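Local structure of probable arabinosyltransferase C (Mycobacterium tuberculosis, 3PTY) at residues W267-G270 / L271-C275; Y330-D333 / D334-R337. The protein probably polymerises arabinose into the arabinan of arabinogalactan, this chain being its C-terminal, lectin-like carbohydrate-binding domain. All blocks are in the same frame, centred on the assembly; numbering follows the deposited sequence.

Contact 1. Residues W267-G270 / L271-C275; sequences WLVG and LAFPC. With AFO (octyl alpha-D-arabinofuranoside), chain B.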
loop_
_atom_site.group_PDB
_atom_site.type_symbol
_atom_site.label_atom_id
_atom_site.label_comp_id
_atom_site.label_asym_id
_atom_site.label_seq_id
_atom_site.Cartn_x
_atom_site.Cartn_y
_atom_site.Cartn_z
ATOM N N TRP A 267 4.417 -7.523 4.224
ATOM C CA TRP A 267 4.919 -7.998 5.513
ATOM C C TRP A 267 4.347 -7.183 6.680
ATOM O O TRP A 267 3.922 -7.748 7.686
ATOM C CB TRP A 267 6.454 -7.970 5.537
ATOM C CG TRP A 267 7.031 -8.433 6.843
ATOM C CD1 TRP A 267 7.260 -9.726 7.226
ATOM C CD2 TRP A 267 7.442 -7.609 7.943
ATOM N NE1 TRP A 267 7.785 -9.752 8.497
ATOM C CE2 TRP A 267 7.911 -8.465 8.957
ATOM C CE3 TRP A 267 7.461 -6.226 8.168
ATOM C CZ2 TRP A 267 8.395 -7.990 10.174
ATOM C CZ3 TRP A 267 7.947 -5.754 9.374
ATOM C CH2 TRP A 267 8.403 -6.633 10.365
ATOM N N LEU A 268 4.341 -5.859 6.534
ATOM C CA LEU A 268 3.809 -4.944 7.547
ATOM C C LEU A 268 2.353 -5.232 7.876
ATOM O O LEU A 268 1.958 -5.282 9.043
ATOM C CB LEU A 268 3.903 -3.493 7.057
ATOM C CG LEU A 268 5.024 -2.612 7.588
ATOM C CD1 LEU A 268 4.884 -1.191 7.045
ATOM C CD2 LEU A 268 4.994 -2.622 9.091
ATOM N N VAL A 269 1.554 -5.399 6.832
ATOM C CA VAL A 269 0.138 -5.691 6.995
ATOM C C VAL A 269 -0.088 -7.064 7.626
ATOM O O VAL A 269 -0.997 -7.238 8.427
ATOM C CB VAL A 269 -0.603 -5.606 5.650
ATOM C CG1 VAL A 269 -2.051 -6.094 5.795
ATOM C CG2 VAL A 269 -0.553 -4.184 5.118
ATOM N N GLY A 270 0.747 -8.036 7.273
ATOM C CA GLY A 270 0.616 -9.374 7.823
ATOM C C GLY A 270 0.783 -9.463 9.337
ATOM O O GLY A 270 0.333 -10.425 9.957
ATOM N N LEU A 271 1.436 -8.472 9.939
ATOM C CA LEU A 271 1.657 -8.481 11.386
ATOM C C LEU A 271 0.318 -8.539 12.121
ATOM O O LEU A 271 0.196 -9.163 13.173
ATOM C CB LEU A 271 2.428 -7.228 11.817
ATOM C CG LEU A 271 3.864 -7.072 11.294
ATOM C CD1 LEU A 271 4.456 -5.742 11.765
ATOM C CD2 LEU A 271 4.726 -8.223 11.754
ATOM N N ALA A 272 -0.685 -7.890 11.541
ATOM C CA ALA A 272 -2.016 -7.815 12.129
ATOM C C ALA A 272 -2.882 -9.034 11.811
ATOM O O ALA A 272 -3.977 -9.178 12.361
ATOM C CB ALA A 272 -2.717 -6.537 11.660
ATOM N N PHE A 273 -2.396 -9.904 10.927
ATOM C CA PHE A 273 -3.157 -11.079 10.497
ATOM C C PHE A 273 -2.318 -12.336 10.704
ATOM O O PHE A 273 -1.963 -13.017 9.743
ATOM C CB PHE A 273 -3.557 -10.951 9.019
ATOM C CG PHE A 273 -4.561 -9.856 8.756
ATOM C CD1 PHE A 273 -4.142 -8.586 8.389
ATOM C CD2 PHE A 273 -5.918 -10.096 8.894
ATOM C CE1 PHE A 273 -5.070 -7.573 8.155
ATOM C CE2 PHE A 273 -6.846 -9.093 8.670
ATOM C CZ PHE A 273 -6.419 -7.828 8.294
ATOM N N PRO A 274 -2.002 -12.646 11.968
ATOM C CA PRO A 274 -1.046 -13.709 12.295
ATOM C C PRO A 274 -1.515 -15.100 11.863
ATOM O O PRO A 274 -0.672 -15.971 11.669
ATOM C CB PRO A 274 -0.963 -13.632 13.825
ATOM C CG PRO A 274 -2.298 -13.061 14.224
ATOM C CD PRO A 274 -2.519 -11.998 13.186
ATOM N N CYS A 275 -2.823 -15.309 11.715
ATOM C CA CYS A 275 -3.335 -16.641 11.380
ATOM C C CYS A 275 -3.489 -16.871 9.877
ATOM O O CYS A 275 -3.777 -17.986 9.448
ATOM C CB CYS A 275 -4.675 -16.919 12.077
ATOM S SG CYS A 275 -4.634 -16.893 13.902
HETATM C C1 AFO B . 5.242 -12.333 8.217
HETATM O O1 AFO B . 6.503 -12.428 8.884
HETATM C C2 AFO B . 4.430 -11.278 8.959
HETATM O O2 AFO B . 3.801 -10.351 8.063
HETATM C C3 AFO B . 3.406 -12.038 9.778
HETATM O O3 AFO B . 3.623 -11.740 11.153
HETATM C C4 AFO B . 3.706 -13.510 9.531
HETATM O O4 AFO B . 4.533 -13.569 8.360
HETATM C C5 AFO B . 2.450 -14.363 9.371
HETATM O O5 AFO B . 2.772 -15.739 9.621
HETATM C "C1'" AFO B . 7.357 -13.444 8.367
HETATM C "C2'" AFO B . 8.512 -13.610 9.348
HETATM C "C3'" AFO B . 9.740 -14.248 8.704
HETATM C "C4'" AFO B . 10.747 -14.608 9.790
HETATM C "C5'" AFO B . 10.533 -13.767 11.045
HETATM C "C6'" AFO B . 11.053 -12.339 10.898
HETATM C "C7'" AFO B . 10.617 -11.480 12.082
HETATM C "C8'" AFO B . 11.204 -10.088 11.998
#

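Contact 2. Residues Y330-D333 / D334-R337; sequences YLKD and DWFR. With AFO (octyl alpha-D-arabinofuranoside), chain C.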
loop_
_atom_site.group_PDB
_atom_site.type_symbol
_atom_site.label_atom_id
_atom_site.label_comp_id
_atom_site.label_asym_id
_atom_site.label_seq_id
_atom_site.Cartn_x
_atom_site.Cartn_y
_atom_site.Cartn_z
ATOM N N TYR A 330 -16.366 -4.763 6.733
ATOM C CA TYR A 330 -16.622 -3.728 7.733
ATOM C C TYR A 330 -15.831 -4.044 8.991
ATOM O O TYR A 330 -15.710 -5.202 9.370
ATOM C CB TYR A 330 -18.121 -3.687 8.076
ATOM C CG TYR A 330 -18.986 -3.707 6.835
ATOM C CD1 TYR A 330 -19.358 -4.905 6.252
ATOM C CD2 TYR A 330 -19.403 -2.525 6.231
ATOM C CE1 TYR A 330 -20.130 -4.936 5.107
ATOM C CE2 TYR A 330 -20.183 -2.548 5.072
ATOM C CZ TYR A 330 -20.540 -3.757 4.522
ATOM O OH TYR A 330 -21.305 -3.809 3.376
ATOM N N LEU A 331 -15.299 -3.018 9.647
ATOM C CA LEU A 331 -14.577 -3.223 10.904
ATOM C C LEU A 331 -15.549 -3.158 12.083
ATOM O O LEU A 331 -16.144 -2.115 12.344
ATOM C CB LEU A 331 -13.492 -2.158 11.073
ATOM C CG LEU A 331 -12.617 -2.284 12.320
ATOM C CD1 LEU A 331 -11.847 -3.606 12.299
ATOM C CD2 LEU A 331 -11.661 -1.095 12.428
ATOM N N LYS A 332 -15.701 -4.270 12.797
ATOM C CA LYS A 332 -16.615 -4.349 13.947
ATOM C C LYS A 332 -16.419 -3.235 14.996
ATOM O O LYS A 332 -17.392 -2.731 15.580
ATOM C CB LYS A 332 -16.468 -5.718 14.613
ATOM C CG LYS A 332 -17.323 -5.916 15.844
ATOM C CD LYS A 332 -17.215 -7.345 16.364
ATOM C CE LYS A 332 -15.793 -7.671 16.786
ATOM N NZ LYS A 332 -15.743 -8.871 17.670
ATOM N N ASP A 333 -15.166 -2.853 15.226
ATOM C CA ASP A 333 -14.812 -1.828 16.218
ATOM C C ASP A 333 -15.167 -0.392 15.822
ATOM O O ASP A 333 -15.256 0.486 16.680
ATOM C CB ASP A 333 -13.319 -1.893 16.529
ATOM C CG ASP A 333 -12.873 -3.284 16.919
ATOM O OD1 ASP A 333 -12.432 -4.035 16.022
ATOM O OD2 ASP A 333 -12.986 -3.628 18.115
ATOM N N ASP A 334 -15.344 -0.151 14.526
ATOM C CA ASP A 334 -15.680 1.181 14.044
ATOM C C ASP A 334 -16.277 1.054 12.661
ATOM O O ASP A 334 -15.544 0.948 11.687
ATOM C CB ASP A 334 -14.427 2.073 13.996
ATOM C CG ASP A 334 -14.736 3.503 13.555
ATOM O OD1 ASP A 334 -15.894 3.799 13.131
ATOM O OD2 ASP A 334 -13.809 4.341 13.633
ATOM N N TRP A 335 -17.606 1.083 12.578
ATOM C CA TRP A 335 -18.305 0.784 11.334
ATOM C C TRP A 335 -18.066 1.833 10.266
ATOM O O TRP A 335 -18.422 1.634 9.107
ATOM C CB TRP A 335 -19.818 0.658 11.572
ATOM C CG TRP A 335 -20.214 -0.362 12.598
ATOM C CD1 TRP A 335 -20.758 -0.115 13.830
ATOM C CD2 TRP A 335 -20.119 -1.792 12.482
ATOM N NE1 TRP A 335 -20.998 -1.298 14.485
ATOM C CE2 TRP A 335 -20.616 -2.340 13.682
ATOM C CE3 TRP A 335 -19.662 -2.655 11.486
ATOM C CZ2 TRP A 335 -20.666 -3.716 13.912
ATOM C CZ3 TRP A 335 -19.715 -4.021 11.714
ATOM C CH2 TRP A 335 -20.214 -4.537 12.918
ATOM N N PHE A 336 -17.486 2.962 10.657
ATOM C CA PHE A 336 -17.243 4.053 9.722
ATOM C C PHE A 336 -15.769 4.142 9.320
ATOM O O PHE A 336 -15.371 5.055 8.607
ATOM C CB PHE A 336 -17.697 5.399 10.309
ATOM C CG PHE A 336 -19.184 5.488 10.570
ATOM C CD1 PHE A 336 -19.703 6.517 11.343
ATOM C CD2 PHE A 336 -20.054 4.546 10.047
ATOM C CE1 PHE A 336 -21.070 6.608 11.584
ATOM C CE2 PHE A 336 -21.418 4.619 10.285
ATOM C CZ PHE A 336 -21.928 5.653 11.055
ATOM N N ARG A 337 -14.962 3.198 9.780
ATOM C CA ARG A 337 -13.533 3.209 9.464
ATOM C C ARG A 337 -13.230 2.467 8.155
ATOM O O ARG A 337 -13.651 1.324 7.971
ATOM C CB ARG A 337 -12.739 2.597 10.630
ATOM C CG ARG A 337 -11.317 2.184 10.278
ATOM C CD ARG A 337 -10.441 3.382 10.055
ATOM N NE ARG A 337 -10.191 4.080 11.309
ATOM C CZ ARG A 337 -9.441 5.166 11.418
ATOM N NH1 ARG A 337 -8.852 5.682 10.343
ATOM N NH2 ARG A 337 -9.280 5.733 12.602
HETATM C C1 AFO C . -4.814 4.544 14.258
HETATM O O1 AFO C . -6.050 4.190 14.883
HETATM C C2 AFO C . -3.989 3.265 14.160
HETATM O O2 AFO C . -3.402 3.099 12.862
HETATM C C3 AFO C . -2.929 3.368 15.238
HETATM O O3 AFO C . -3.102 2.280 16.140
HETATM C C4 AFO C . -3.220 4.673 15.965
HETATM O O4 AFO C . -4.085 5.434 15.110
HETATM C C5 AFO C . -1.960 5.457 16.325
HETATM O O5 AFO C . -2.258 6.379 17.384
HETATM C "C1'" AFO C . -6.909 5.298 15.135
HETATM C "C2'" AFO C . -8.028 4.807 16.047
HETATM C "C3'" AFO C . -9.269 5.693 15.978
HETATM C "C4'" AFO C . -10.234 5.292 17.087
HETATM C "C5'" AFO C . -9.988 3.858 17.545
HETATM C "C6'" AFO C . -10.529 2.820 16.564
HETATM C "C7'" AFO C . -10.064 1.418 16.947
HETATM C "C8'" AFO C . -10.669 0.370 16.039
HETATM O O HOH W 1 -15.704 -0.267 8.975
#

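Contact 1. Residues W267-G270 / L271-C275
L271 folds back on the short helix 267-270. Its CB lies 3.4 Å from L268 O, and CG is near both L268 O and W267 O. From there the branches part: CD1 reaches CD2 of L268 at 4.1 Å, while CD2 sits over one face of the W267 indole, a CH-pi contact 4.3 Å from the centroid of the six-membered ring and 20° off its normal. The same methyl approaches O3 of the arabinofuranoside. A chi1 of 179° brings the CD1 and NE1 side of the W267 indole next to C1 and O1 of the glycoside. W267 O accepts a 2.6 Å hydrogen bond from the sugar's O2 and a weak one from L271 N, which also bonds weakly to L268 O. G270, lacking a side chain, lets the backbone approach the sugar, its CA 3.3 Å from O2. With N22 ND2 of the second subunit also bonded to the ligand, this short helix forms part of an arabinofuranoside site at the subunit interface. A type I turn from G270 to F273 follows, closed by F273 N to G270 O at 2.9 Å. V269 and F273 pack on I293 of strand 291-294, and F273 also on L253 of helix 253-257.

Contact 2. Residues Y330-D333 / D334-R337
W335 lies back against the end of strand 322-331. The CA of K332 stands over its six-membered ring, 3.9 Å from the centroid and 19° off the normal, a CH-pi contact made by CA, with CB further off. CB of Y330 meets the indole at its edge, 3.9 Å from CE3. L331 and R337 lie side by side, pointing the same way, with CD2 of L331 touching CG of R337. Backbone bonds shape two successive type I turns, L331 to D334 and D334 to R337: D334 N donates to L331 O at 3.0 Å, and R337 N to D334 O. The carboxylate of D334, with CG anti to its own N (chi1 -177°), adds an Asx turn, OD1 accepting from F336 N at 3.1 Å from above the carboxylate plane. A water takes the N-H of L331 and lies within bonding distance of D334 O and R337 O. The octyl chain of the ligand is met by CB of D333, 3.5 Å from C8', and by NH2 of R337, 3.4 Å from C3', with that carbon at the guanidinium edge. The ligand is also hydrogen-bonded to N22 ND2 of this chain and to W267 O of the second subunit. D333 and R337 thus touch alkyl carbons, which suggests that this loop borders the lipid-like tail.

Overall arrangement
Contact 1 comes first along the chain, in the helix and loop between strands 262-264 and 277-278; contact 2 follows, at the end of strand 322-331 and in the loop leading to strand 341-347. All four of these strands belong to the same mixed seven-stranded sheet. Within one chain the two centres are 19 Å apart and the nearest atoms about 8 Å, without touching. Across the dimer they do meet: W267 of one subunit packs on L331 and R337 of the other. Each ligand site is therefore shared between subunits: W267, G270 and L271 of one chain meet the ligand, D333 and R337 of the partner border its octyl tail, so dimerisation in this crystal completes the pocket.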